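Local coordinates for mercuric reductase (Metallosphaera sedula, PDB 4YWO), which probably reduces mercuric ions to elemental mercury with electrons from NADPH, working as an FAD-containing homodimer, at residues P148-I153 against V159-N164; E188-Y193 against V198-L203. All blocks are in the same frame, centred on the assembly; numbering follows the deposited sequence.

Contact 1: residues P148-I153 against V159-N164. With FAD (flavin-adenine dinucleotide), chain B.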
ATOM      1  N   PRO A 148      20.791   9.310 -21.005  1.00 19.61           N
ATOM      2  CA  PRO A 148      21.490   8.098 -20.757  1.00 20.63           C
ATOM      3  C   PRO A 148      23.038   8.248 -20.774  1.00 20.96           C
ATOM      4  O   PRO A 148      23.565   8.914 -21.658  1.00 22.69           O
ATOM      5  CB  PRO A 148      21.008   7.174 -21.910  1.00 21.67           C
ATOM      6  CG  PRO A 148      19.719   7.742 -22.394  1.00 20.72           C
ATOM      7  CD  PRO A 148      19.839   9.225 -22.139  1.00 20.15           C
ATOM      8  N   LEU A 149      23.699   7.580 -19.844  1.00 22.13           N
ATOM      9  CA  LEU A 149      25.117   7.537 -19.742  1.00 23.75           C
ATOM     10  C   LEU A 149      25.578   6.411 -20.668  1.00 26.92           C
ATOM     11  O   LEU A 149      25.130   5.244 -20.523  1.00 27.53           O
ATOM     12  CB  LEU A 149      25.555   7.316 -18.308  1.00 28.77           C
ATOM     13  CG  LEU A 149      27.031   7.264 -17.963  1.00 36.26           C
ATOM     14  CD1 LEU A 149      27.649   8.584 -18.411  1.00 39.48           C
ATOM     15  CD2 LEU A 149      27.179   7.009 -16.473  1.00 39.57           C
ATOM     16  N   ILE A 150      26.444   6.775 -21.635  1.00 26.14           N
ATOM     17  CA  ILE A 150      26.964   5.839 -22.655  1.00 28.39           C
ATOM     18  C   ILE A 150      28.441   5.538 -22.292  1.00 32.00           C
ATOM     19  O   ILE A 150      29.304   6.444 -22.409  1.00 31.88           O
ATOM     20  CB  ILE A 150      26.952   6.435 -24.050  1.00 31.24           C
ATOM     21  CG1 ILE A 150      25.616   7.082 -24.397  1.00 32.41           C
ATOM     22  CG2 ILE A 150      27.430   5.397 -25.066  1.00 32.12           C
ATOM     23  CD1 ILE A 150      24.435   6.189 -24.125  1.00 33.56           C
ATOM     24  N   PRO A 151      28.729   4.315 -21.833  1.00 30.17           N
ATOM     25  CA  PRO A 151      30.084   4.001 -21.393  1.00 33.15           C
ATOM     26  C   PRO A 151      31.023   3.981 -22.620  1.00 33.43           C
ATOM     27  O   PRO A 151      30.569   3.766 -23.768  1.00 33.03           O
ATOM     28  CB  PRO A 151      29.940   2.652 -20.692  1.00 33.16           C
ATOM     29  CG  PRO A 151      28.715   2.048 -21.253  1.00 37.08           C
ATOM     30  CD  PRO A 151      27.815   3.152 -21.769  1.00 30.62           C
ATOM     31  N   ARG A 152      32.309   4.219 -22.372  1.00 34.85           N
ATOM     32  CA  ARG A 152      33.311   4.197 -23.456  1.00 38.30           C
ATOM     33  C   ARG A 152      33.774   2.771 -23.551  1.00 36.10           C
ATOM     34  O   ARG A 152      34.575   2.329 -22.744  1.00 42.73           O
ATOM     35  CB  ARG A 152      34.483   5.150 -23.143  1.00 44.21           C
ATOM     36  CG  ARG A 152      34.086   6.413 -22.396  1.00 50.46           C
ATOM     37  CD  ARG A 152      35.151   7.513 -22.373  1.00 61.44           C
ATOM     38  NE  ARG A 152      35.627   7.821 -23.729  1.00 68.87           N
ATOM     39  CZ  ARG A 152      36.715   7.295 -24.298  1.00 69.89           C
ATOM     40  NH1 ARG A 152      37.498   6.432 -23.642  1.00 69.86           N
ATOM     41  NH2 ARG A 152      37.022   7.632 -25.541  1.00 68.26           N
ATOM     42  N   ILE A 153      33.190   2.010 -24.462  1.00 32.52           N
ATOM     43  CA  ILE A 153      33.499   0.591 -24.655  1.00 31.77           C
ATOM     44  C   ILE A 153      33.806   0.449 -26.144  1.00 31.67           C
ATOM     45  O   ILE A 153      33.018   0.783 -26.971  1.00 29.58           O
ATOM     46  CB  ILE A 153      32.294  -0.332 -24.351  1.00 31.80           C
ATOM     47  CG1 ILE A 153      31.954  -0.254 -22.872  1.00 32.34           C
ATOM     48  CG2 ILE A 153      32.597  -1.775 -24.734  1.00 33.32           C
ATOM     49  CD1 ILE A 153      30.710  -1.066 -22.519  1.00 32.26           C
ATOM     50  N   VAL A 159      28.562  -1.062 -33.310  1.00 31.80           N
ATOM     51  CA  VAL A 159      27.582  -2.154 -33.245  1.00 29.46           C
ATOM     52  C   VAL A 159      26.139  -1.698 -32.901  1.00 29.60           C
ATOM     53  O   VAL A 159      25.175  -2.258 -33.425  1.00 30.11           O
ATOM     54  CB  VAL A 159      28.111  -3.224 -32.273  1.00 30.98           C
ATOM     55  CG1 VAL A 159      27.075  -4.277 -31.982  1.00 30.44           C
ATOM     56  CG2 VAL A 159      29.396  -3.910 -32.795  1.00 32.81           C
ATOM     57  N   GLY A 160      26.033  -0.639 -32.113  1.00 27.25           N
ATOM     58  CA  GLY A 160      24.711   0.016 -31.822  1.00 24.84           C
ATOM     59  C   GLY A 160      24.085  -0.685 -30.593  1.00 26.52           C
ATOM     60  O   GLY A 160      24.475  -1.775 -30.181  1.00 23.96           O
ATOM     61  N   PHE A 161      23.101  -0.008 -30.023  1.00 22.60           N
ATOM     62  CA  PHE A 161      22.530  -0.485 -28.705  1.00 20.01           C
ATOM     63  C   PHE A 161      21.203   0.266 -28.537  1.00 19.99           C
ATOM     64  O   PHE A 161      20.848   1.179 -29.242  1.00 21.24           O
ATOM     65  CB  PHE A 161      23.495  -0.180 -27.566  1.00 19.44           C
ATOM     66  CG  PHE A 161      23.900   1.253 -27.467  1.00 21.20           C
ATOM     67  CD1 PHE A 161      23.134   2.220 -26.865  1.00 22.08           C
ATOM     68  CD2 PHE A 161      25.072   1.720 -28.117  1.00 23.71           C
ATOM     69  CE1 PHE A 161      23.465   3.583 -26.881  1.00 26.00           C
ATOM     70  CE2 PHE A 161      25.425   3.056 -28.094  1.00 25.87           C
ATOM     71  CZ  PHE A 161      24.648   4.021 -27.517  1.00 25.83           C
ATOM     72  N   TRP A 162      20.438  -0.197 -27.547  1.00 18.34           N
ATOM     73  CA  TRP A 162      19.238   0.423 -27.102  1.00 16.49           C
ATOM     74  C   TRP A 162      19.534   1.144 -25.775  1.00 15.18           C
ATOM     75  O   TRP A 162      20.373   0.703 -24.977  1.00 17.44           O
ATOM     76  CB  TRP A 162      18.136  -0.560 -26.878  1.00 17.61           C
ATOM     77  CG  TRP A 162      17.516  -1.112 -28.074  1.00 19.57           C
ATOM     78  CD1 TRP A 162      17.756  -0.750 -29.382  1.00 23.97           C
ATOM     79  CD2 TRP A 162      16.466  -2.092 -28.107  1.00 20.53           C
ATOM     80  NE1 TRP A 162      16.916  -1.480 -30.231  1.00 23.29           N
ATOM     81  CE2 TRP A 162      16.133  -2.308 -29.459  1.00 22.26           C
ATOM     82  CE3 TRP A 162      15.817  -2.825 -27.127  1.00 21.87           C
ATOM     83  CZ2 TRP A 162      15.177  -3.230 -29.838  1.00 23.87           C
ATOM     84  CZ3 TRP A 162      14.885  -3.787 -27.531  1.00 22.23           C
ATOM     85  CH2 TRP A 162      14.538  -3.929 -28.853  1.00 22.85           C
ATOM     86  N   THR A 163      18.785   2.210 -25.586  1.00 17.74           N
ATOM     87  CA  THR A 163      18.635   2.826 -24.282  1.00 17.74           C
ATOM     88  C   THR A 163      17.173   2.593 -23.864  1.00 18.59           C
ATOM     89  O   THR A 163      16.400   1.929 -24.555  1.00 17.23           O
ATOM     90  CB  THR A 163      18.916   4.307 -24.241  1.00 19.33           C
ATOM     91  OG1 THR A 163      17.936   5.032 -24.984  1.00 20.68           O
ATOM     92  CG2 THR A 163      20.302   4.615 -24.761  1.00 21.53           C
ATOM     93  N   ASN A 164      16.760   3.184 -22.729  1.00 18.20           N
ATOM     94  CA  ASN A 164      15.332   3.105 -22.376  1.00 19.14           C
ATOM     95  C   ASN A 164      14.342   3.492 -23.446  1.00 17.49           C
ATOM     96  O   ASN A 164      13.266   2.874 -23.543  1.00 18.10           O
ATOM     97  CB  ASN A 164      15.110   3.941 -21.056  1.00 18.85           C
ATOM     98  CG  ASN A 164      15.485   5.411 -21.223  1.00 19.20           C
ATOM     99  OD1 ASN A 164      16.648   5.746 -21.372  1.00 20.96           O
ATOM    100  ND2 ASN A 164      14.486   6.311 -21.348  1.00 19.17           N
TER
HETATM  101  PA  FAD B 501      13.492  16.125 -17.442  1.00 17.78           P
HETATM  102  O1A FAD B 501      12.030  15.761 -17.336  1.00 19.64           O
HETATM  103  O2A FAD B 501      14.382  15.390 -18.415  1.00 18.26           O
HETATM  104  O5B FAD B 501      13.597  17.701 -17.754  1.00 17.74           O
HETATM  105  C5B FAD B 501      14.411  18.174 -18.825  1.00 17.11           C
HETATM  106  C4B FAD B 501      13.524  18.766 -19.913  1.00 17.73           C
HETATM  107  O4B FAD B 501      13.962  20.091 -20.225  1.00 19.23           O
HETATM  108  C3B FAD B 501      13.590  17.940 -21.188  1.00 20.09           C
HETATM  109  O3B FAD B 501      12.289  17.450 -21.523  1.00 25.99           O
HETATM  110  C2B FAD B 501      14.089  18.874 -22.272  1.00 19.08           C
HETATM  111  O2B FAD B 501      13.111  18.987 -23.310  1.00 23.94           O
HETATM  112  C1B FAD B 501      14.302  20.225 -21.608  1.00 18.32           C
HETATM  113  N9A FAD B 501      15.725  20.628 -21.738  1.00 17.10           N
HETATM  114  C8A FAD B 501      16.789  19.878 -21.398  1.00 16.71           C
HETATM  115  N7A FAD B 501      17.951  20.538 -21.642  1.00 19.54           N
HETATM  116  C5A FAD B 501      17.632  21.742 -22.151  1.00 17.10           C
HETATM  117  C6A FAD B 501      18.377  22.932 -22.625  1.00 17.35           C
HETATM  118  N6A FAD B 501      19.732  22.966 -22.603  1.00 20.32           N
HETATM  119  N1A FAD B 501      17.660  23.984 -23.081  1.00 18.49           N
HETATM  120  C2A FAD B 501      16.314  23.963 -23.108  1.00 19.44           C
HETATM  121  N3A FAD B 501      15.575  22.918 -22.693  1.00 19.50           N
HETATM  122  C4A FAD B 501      16.164  21.797 -22.212  1.00 17.83           C
HETATM  123  N1  FAD B 501      11.207   8.126 -11.396  1.00 16.17           N
HETATM  124  C2  FAD B 501      10.275   7.754 -10.482  1.00 19.73           C
HETATM  125  O2  FAD B 501      10.099   8.475  -9.477  1.00 18.81           O
HETATM  126  N3  FAD B 501       9.533   6.640 -10.614  1.00 18.22           N
HETATM  127  C4  FAD B 501       9.661   5.815 -11.660  1.00 22.99           C
HETATM  128  O4  FAD B 501       8.956   4.787 -11.754  1.00 24.59           O
HETATM  129  C4X FAD B 501      10.658   6.150 -12.706  1.00 19.87           C
HETATM  130  N5  FAD B 501      10.848   5.370 -13.793  1.00 19.22           N
HETATM  131  C5X FAD B 501      11.767   5.702 -14.730  1.00 17.24           C
HETATM  132  C6  FAD B 501      11.945   4.884 -15.840  1.00 16.55           C
HETATM  133  C7  FAD B 501      12.886   5.218 -16.808  1.00 17.65           C
HETATM  134  C7M FAD B 501      13.077   4.330 -18.009  1.00 18.69           C
HETATM  135  C8  FAD B 501      13.704   6.451 -16.657  1.00 18.79           C
HETATM  136  C8M FAD B 501      14.723   6.810 -17.707  1.00 18.68           C
HETATM  137  C9  FAD B 501      13.530   7.271 -15.549  1.00 16.81           C
HETATM  138  C9A FAD B 501      12.588   6.938 -14.582  1.00 17.00           C
HETATM  139  N10 FAD B 501      12.405   7.764 -13.456  1.00 16.62           N
HETATM  140  C10 FAD B 501      11.442   7.388 -12.501  1.00 17.59           C
HETATM  141  C1' FAD B 501      13.197   8.983 -13.282  1.00 16.27           C
HETATM  142  C2' FAD B 501      12.350  10.196 -13.649  1.00 18.32           C
HETATM  143  O2' FAD B 501      11.773  10.002 -14.945  1.00 21.07           O
HETATM  144  C3' FAD B 501      13.189  11.468 -13.651  1.00 20.35           C
HETATM  145  O3' FAD B 501      13.892  11.578 -12.408  1.00 21.49           O
HETATM  146  C4' FAD B 501      12.313  12.699 -13.849  1.00 20.13           C
HETATM  147  O4' FAD B 501      11.759  12.684 -15.169  1.00 23.83           O
HETATM  148  C5' FAD B 501      13.116  13.979 -13.650  1.00 18.28           C
HETATM  149  O5' FAD B 501      12.487  15.050 -14.351  1.00 17.38           O
HETATM  150  P   FAD B 501      13.295  16.406 -14.667  1.00 15.20           P
HETATM  151  O1P FAD B 501      12.296  17.470 -15.057  1.00 14.88           O
HETATM  152  O2P FAD B 501      14.259  16.657 -13.533  1.00 14.52           O
HETATM  153  O3P FAD B 501      14.146  16.012 -15.975  1.00 15.00           O
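P148 and I150 meet F161, T163 and N164 where the chain of this pyridine nucleotide-disulfide oxidoreductase leaves strand 146-148, makes the short helix 156-159 and comes back to start helix 164-168. It is a small worked example of a loop closed by apolar contacts at its two ends. One cluster joins I150 to F161. The two branches of I150 divide the work: I150 CD1 approaches F161 CE1 at 3.9 Å, while I150 CG2 reaches F161 CZ at 4.0 Å. A chi1 of -48° puts CG1 anti to the carbonyl carbon, and the bend at chi2 (-50°) brings CD1 round to the same end of the ring as CG2. CG2 of T163 sits in the ring plane at its edge. In the second cluster T163 CG2 also touches P148 CB at 3.9 Å, and P148 CG lies 3.8 Å from N164 OD1, a packing contact rather than a bond; the proline crosses both side chains at about a right angle.

T163 OG1 and N164 ND2 look elsewhere. T163 is the N-cap of helix 164-168; its OG1 is hydrogen-bonded to E166 OE1 and more weakly to the backbone N of R165. N164 gives its ND2 to V56 O, which steadies the amide beside the cofactor. There N164 packs on the dimethylbenzene end of the flavin: N164 CB lies 3.7 Å from FAD C7M, and N164 ND2 is 3.7 Å from FAD C8M.

Contact 2: residues E188-Y193 against V198-L203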
ATOM      1  N   GLU A 188      14.302  -3.649 -13.703  1.00 13.54           N
ATOM      2  CA  GLU A 188      12.988  -3.489 -14.296  1.00 12.70           C
ATOM      3  C   GLU A 188      12.899  -3.975 -15.752  1.00 13.70           C
ATOM      4  O   GLU A 188      12.065  -4.710 -16.111  1.00 14.29           O
ATOM      5  CB  GLU A 188      12.516  -2.056 -14.182  1.00 14.26           C
ATOM      6  CG  GLU A 188      12.149  -1.628 -12.731  1.00 16.94           C
ATOM      7  CD  GLU A 188      11.614  -0.203 -12.620  1.00 22.12           C
ATOM      8  OE1 GLU A 188      11.559   0.495 -13.690  1.00 22.79           O
ATOM      9  OE2 GLU A 188      11.262   0.278 -11.455  1.00 19.73           O
ATOM     10  N   PHE A 189      13.860  -3.530 -16.586  1.00 13.04           N
ATOM     11  CA  PHE A 189      13.812  -3.997 -17.991  1.00 13.56           C
ATOM     12  C   PHE A 189      14.113  -5.441 -18.114  1.00 13.52           C
ATOM     13  O   PHE A 189      13.581  -6.127 -19.008  1.00 14.08           O
ATOM     14  CB  PHE A 189      14.786  -3.127 -18.884  1.00 13.91           C
ATOM     15  CG  PHE A 189      14.235  -1.776 -19.209  1.00 15.25           C
ATOM     16  CD1 PHE A 189      13.279  -1.668 -20.207  1.00 17.36           C
ATOM     17  CD2 PHE A 189      14.734  -0.610 -18.655  1.00 19.01           C
ATOM     18  CE1 PHE A 189      12.677  -0.499 -20.506  1.00 18.20           C
ATOM     19  CE2 PHE A 189      14.162   0.637 -19.043  1.00 20.55           C
ATOM     20  CZ  PHE A 189      13.074   0.647 -19.931  1.00 19.58           C
ATOM     21  N   ALA A 190      15.038  -6.003 -17.317  1.00 14.22           N
ATOM     22  CA  ALA A 190      15.280  -7.428 -17.376  1.00 14.05           C
ATOM     23  C   ALA A 190      14.049  -8.235 -17.024  1.00 16.31           C
ATOM     24  O   ALA A 190      13.725  -9.224 -17.725  1.00 15.61           O
ATOM     25  CB  ALA A 190      16.435  -7.859 -16.522  1.00 14.97           C
ATOM     26  N   GLN A 191      13.312  -7.879 -15.986  1.00 14.58           N
ATOM     27  CA  GLN A 191      12.122  -8.583 -15.676  1.00 15.59           C
ATOM     28  C   GLN A 191      11.054  -8.387 -16.765  1.00 15.03           C
ATOM     29  O   GLN A 191      10.425  -9.325 -17.157  1.00 14.50           O
ATOM     30  CB  GLN A 191      11.548  -8.151 -14.327  1.00 16.80           C
ATOM     31  CG  GLN A 191      10.258  -8.890 -14.040  1.00 18.18           C
ATOM     32  CD  GLN A 191       9.778  -8.644 -12.578  1.00 17.72           C
ATOM     33  OE1 GLN A 191       8.801  -7.871 -12.435  1.00 23.16           O
ATOM     34  NE2 GLN A 191      10.106  -9.564 -11.741  1.00 19.12           N
ATOM     35  N   MET A 192      10.888  -7.181 -17.291  1.00 15.38           N
ATOM     36  CA  MET A 192       9.976  -6.873 -18.305  1.00 15.25           C
ATOM     37  C   MET A 192      10.215  -7.761 -19.535  1.00 15.38           C
ATOM     38  O   MET A 192       9.284  -8.454 -19.973  1.00 17.12           O
ATOM     39  CB  MET A 192      10.091  -5.416 -18.738  1.00 17.24           C
ATOM     40  CG  MET A 192       9.145  -4.885 -19.805  1.00 19.47           C
ATOM     41  SD  MET A 192       9.643  -3.275 -20.455  1.00 19.52           S
ATOM     42  CE  MET A 192       9.622  -2.226 -18.974  1.00 18.53           C
ATOM     43  N   TYR A 193      11.479  -7.817 -20.015  1.00 14.66           N
ATOM     44  CA  TYR A 193      11.721  -8.574 -21.265  1.00 14.14           C
ATOM     45  C   TYR A 193      11.743 -10.017 -21.013  1.00 15.61           C
ATOM     46  O   TYR A 193      11.219 -10.803 -21.832  1.00 16.52           O
ATOM     47  CB  TYR A 193      13.038  -8.045 -21.910  1.00 14.68           C
ATOM     48  CG  TYR A 193      12.799  -6.890 -22.871  1.00 15.66           C
ATOM     49  CD1 TYR A 193      12.370  -5.617 -22.470  1.00 17.51           C
ATOM     50  CD2 TYR A 193      12.893  -7.078 -24.272  1.00 18.38           C
ATOM     51  CE1 TYR A 193      12.041  -4.602 -23.388  1.00 16.44           C
ATOM     52  CE2 TYR A 193      12.639  -6.076 -25.142  1.00 18.91           C
ATOM     53  CZ  TYR A 193      12.216  -4.850 -24.752  1.00 17.69           C
ATOM     54  OH  TYR A 193      11.914  -3.884 -25.647  1.00 19.13           O
ATOM     55  N   VAL A 198      11.908 -13.348 -23.775  1.00 18.94           N
ATOM     56  CA  VAL A 198      13.223 -12.910 -24.279  1.00 17.82           C
ATOM     57  C   VAL A 198      14.209 -13.501 -23.283  1.00 20.57           C
ATOM     58  O   VAL A 198      14.022 -13.392 -22.045  1.00 19.49           O
ATOM     59  CB  VAL A 198      13.375 -11.362 -24.363  1.00 17.37           C
ATOM     60  CG1 VAL A 198      14.774 -10.949 -24.741  1.00 19.86           C
ATOM     61  CG2 VAL A 198      12.312 -10.762 -25.286  1.00 18.81           C
ATOM     62  N   GLU A 199      15.285 -14.091 -23.770  1.00 17.43           N
ATOM     63  CA  GLU A 199      16.392 -14.600 -22.950  1.00 22.20           C
ATOM     64  C   GLU A 199      17.293 -13.441 -22.569  1.00 20.96           C
ATOM     65  O   GLU A 199      17.964 -12.851 -23.414  1.00 20.69           O
ATOM     66  CB  GLU A 199      17.198 -15.606 -23.727  1.00 26.39           C
ATOM     67  CG  GLU A 199      18.418 -16.161 -23.055  1.00 36.46           C
ATOM     68  CD  GLU A 199      19.292 -16.874 -24.087  1.00 54.57           C
ATOM     69  OE1 GLU A 199      19.003 -18.057 -24.337  1.00 59.04           O
ATOM     70  OE2 GLU A 199      20.211 -16.238 -24.695  1.00 61.27           O
ATOM     71  N   VAL A 200      17.301 -13.087 -21.282  1.00 18.04           N
ATOM     72  CA  VAL A 200      18.016 -11.892 -20.846  1.00 18.44           C
ATOM     73  C   VAL A 200      19.204 -12.262 -19.979  1.00 16.34           C
ATOM     74  O   VAL A 200      19.121 -13.131 -19.112  1.00 18.26           O
ATOM     75  CB  VAL A 200      17.066 -10.957 -20.026  1.00 17.49           C
ATOM     76  CG1 VAL A 200      17.790  -9.727 -19.507  1.00 18.12           C
ATOM     77  CG2 VAL A 200      15.809 -10.589 -20.754  1.00 19.24           C
ATOM     78  N   ALA A 201      20.283 -11.566 -20.216  1.00 16.20           N
ATOM     79  CA  ALA A 201      21.422 -11.554 -19.315  1.00 18.49           C
ATOM     80  C   ALA A 201      21.748 -10.190 -18.797  1.00 18.44           C
ATOM     81  O   ALA A 201      21.802  -9.224 -19.572  1.00 19.25           O
ATOM     82  CB  ALA A 201      22.672 -12.090 -19.970  1.00 22.60           C
ATOM     83  N   ILE A 202      21.992 -10.083 -17.493  1.00 18.84           N
ATOM     84  CA  ILE A 202      22.448  -8.836 -16.875  1.00 18.36           C
ATOM     85  C   ILE A 202      23.936  -8.947 -16.642  1.00 19.17           C
ATOM     86  O   ILE A 202      24.377  -9.924 -16.038  1.00 21.62           O
ATOM     87  CB  ILE A 202      21.764  -8.612 -15.499  1.00 17.95           C
ATOM     88  CG1 ILE A 202      20.300  -8.205 -15.729  1.00 18.76           C
ATOM     89  CG2 ILE A 202      22.502  -7.555 -14.691  1.00 20.27           C
ATOM     90  CD1 ILE A 202      19.487  -8.232 -14.433  1.00 19.83           C
ATOM     91  N   LEU A 203      24.696  -7.969 -17.095  1.00 18.09           N
ATOM     92  CA  LEU A 203      26.145  -7.904 -16.904  1.00 19.65           C
ATOM     93  C   LEU A 203      26.484  -6.713 -16.015  1.00 19.65           C
ATOM     94  O   LEU A 203      26.390  -5.527 -16.417  1.00 20.14           O
ATOM     95  CB  LEU A 203      26.801  -7.719 -18.275  1.00 22.18           C
ATOM     96  CG  LEU A 203      26.436  -8.760 -19.311  1.00 21.85           C
ATOM     97  CD1 LEU A 203      27.039  -8.394 -20.729  1.00 25.00           C
ATOM     98  CD2 LEU A 203      26.692 -10.174 -18.923  1.00 24.60           C
TER
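Helix 188-193 runs nearly antiparallel to strand 199-203, at 164° between their directions, with the axes 8.4 Å apart at closest approach. V198 N donates to Y193 O at 3.3 Å; the bond is bent, 144° at the hydrogen, and the donor is tilted from the carbonyl plane, joining the end of the helical segment to the residue just before the strand.

Apolar contacts continue from this link up the strand. V198 lies side by side with Y193, V198 CG2 meeting ring atom Y193 CD2 at 3.9 Å. The phenol oxygen is hydrogen-bonded to A167 O, of helix 164-168. V200 straddles one helical turn: V200 CG1, anti to the backbone N (chi1 178°), goes to A190 CB at 3.8 Å, whereas V200 CG2 goes to Y193 CB at 3.9 Å. I202 adds the tip of its extended chain, I202 CD1 resting on A190 CB at 3.7 Å. The single methyl of A190 thus receives two branched side chains, a small residue facing larger ones across the interface. All five touching residues are buried, and M225 of helix 215-227 packs on both A190 and I202.

With strand 176-180, whose V179 touches V200, these pieces complete a beta-alpha-beta crossover, the building unit of the Rossmann-type nucleotide-binding fold; in this family the second such domain usually receives NAD(P)H.

Contact 1 is complete by residue 164, well before contact 2 begins at 188, and their centres are 16 Å apart. Contact 1 follows strand 146-148 and leans on strand 260-263, an outer strand of the second parallel sheet: I150 and F161 touch L263, and W162 shares backbone hydrogen bonds with I261 and L263. Contact 2 packs helix 184-194 on strand 199-203 of that same sheet. They also touch directly: W162 CZ3 packs 3.5 Å from Y193 OH, and N164 CB lies 4.0 Å from F189 CE2. Because N164 and F189 both belong to the FAD pocket, helix 164-168 and helix 184-194 meet beside the cofactor, joining the crossover unit to the flavin site.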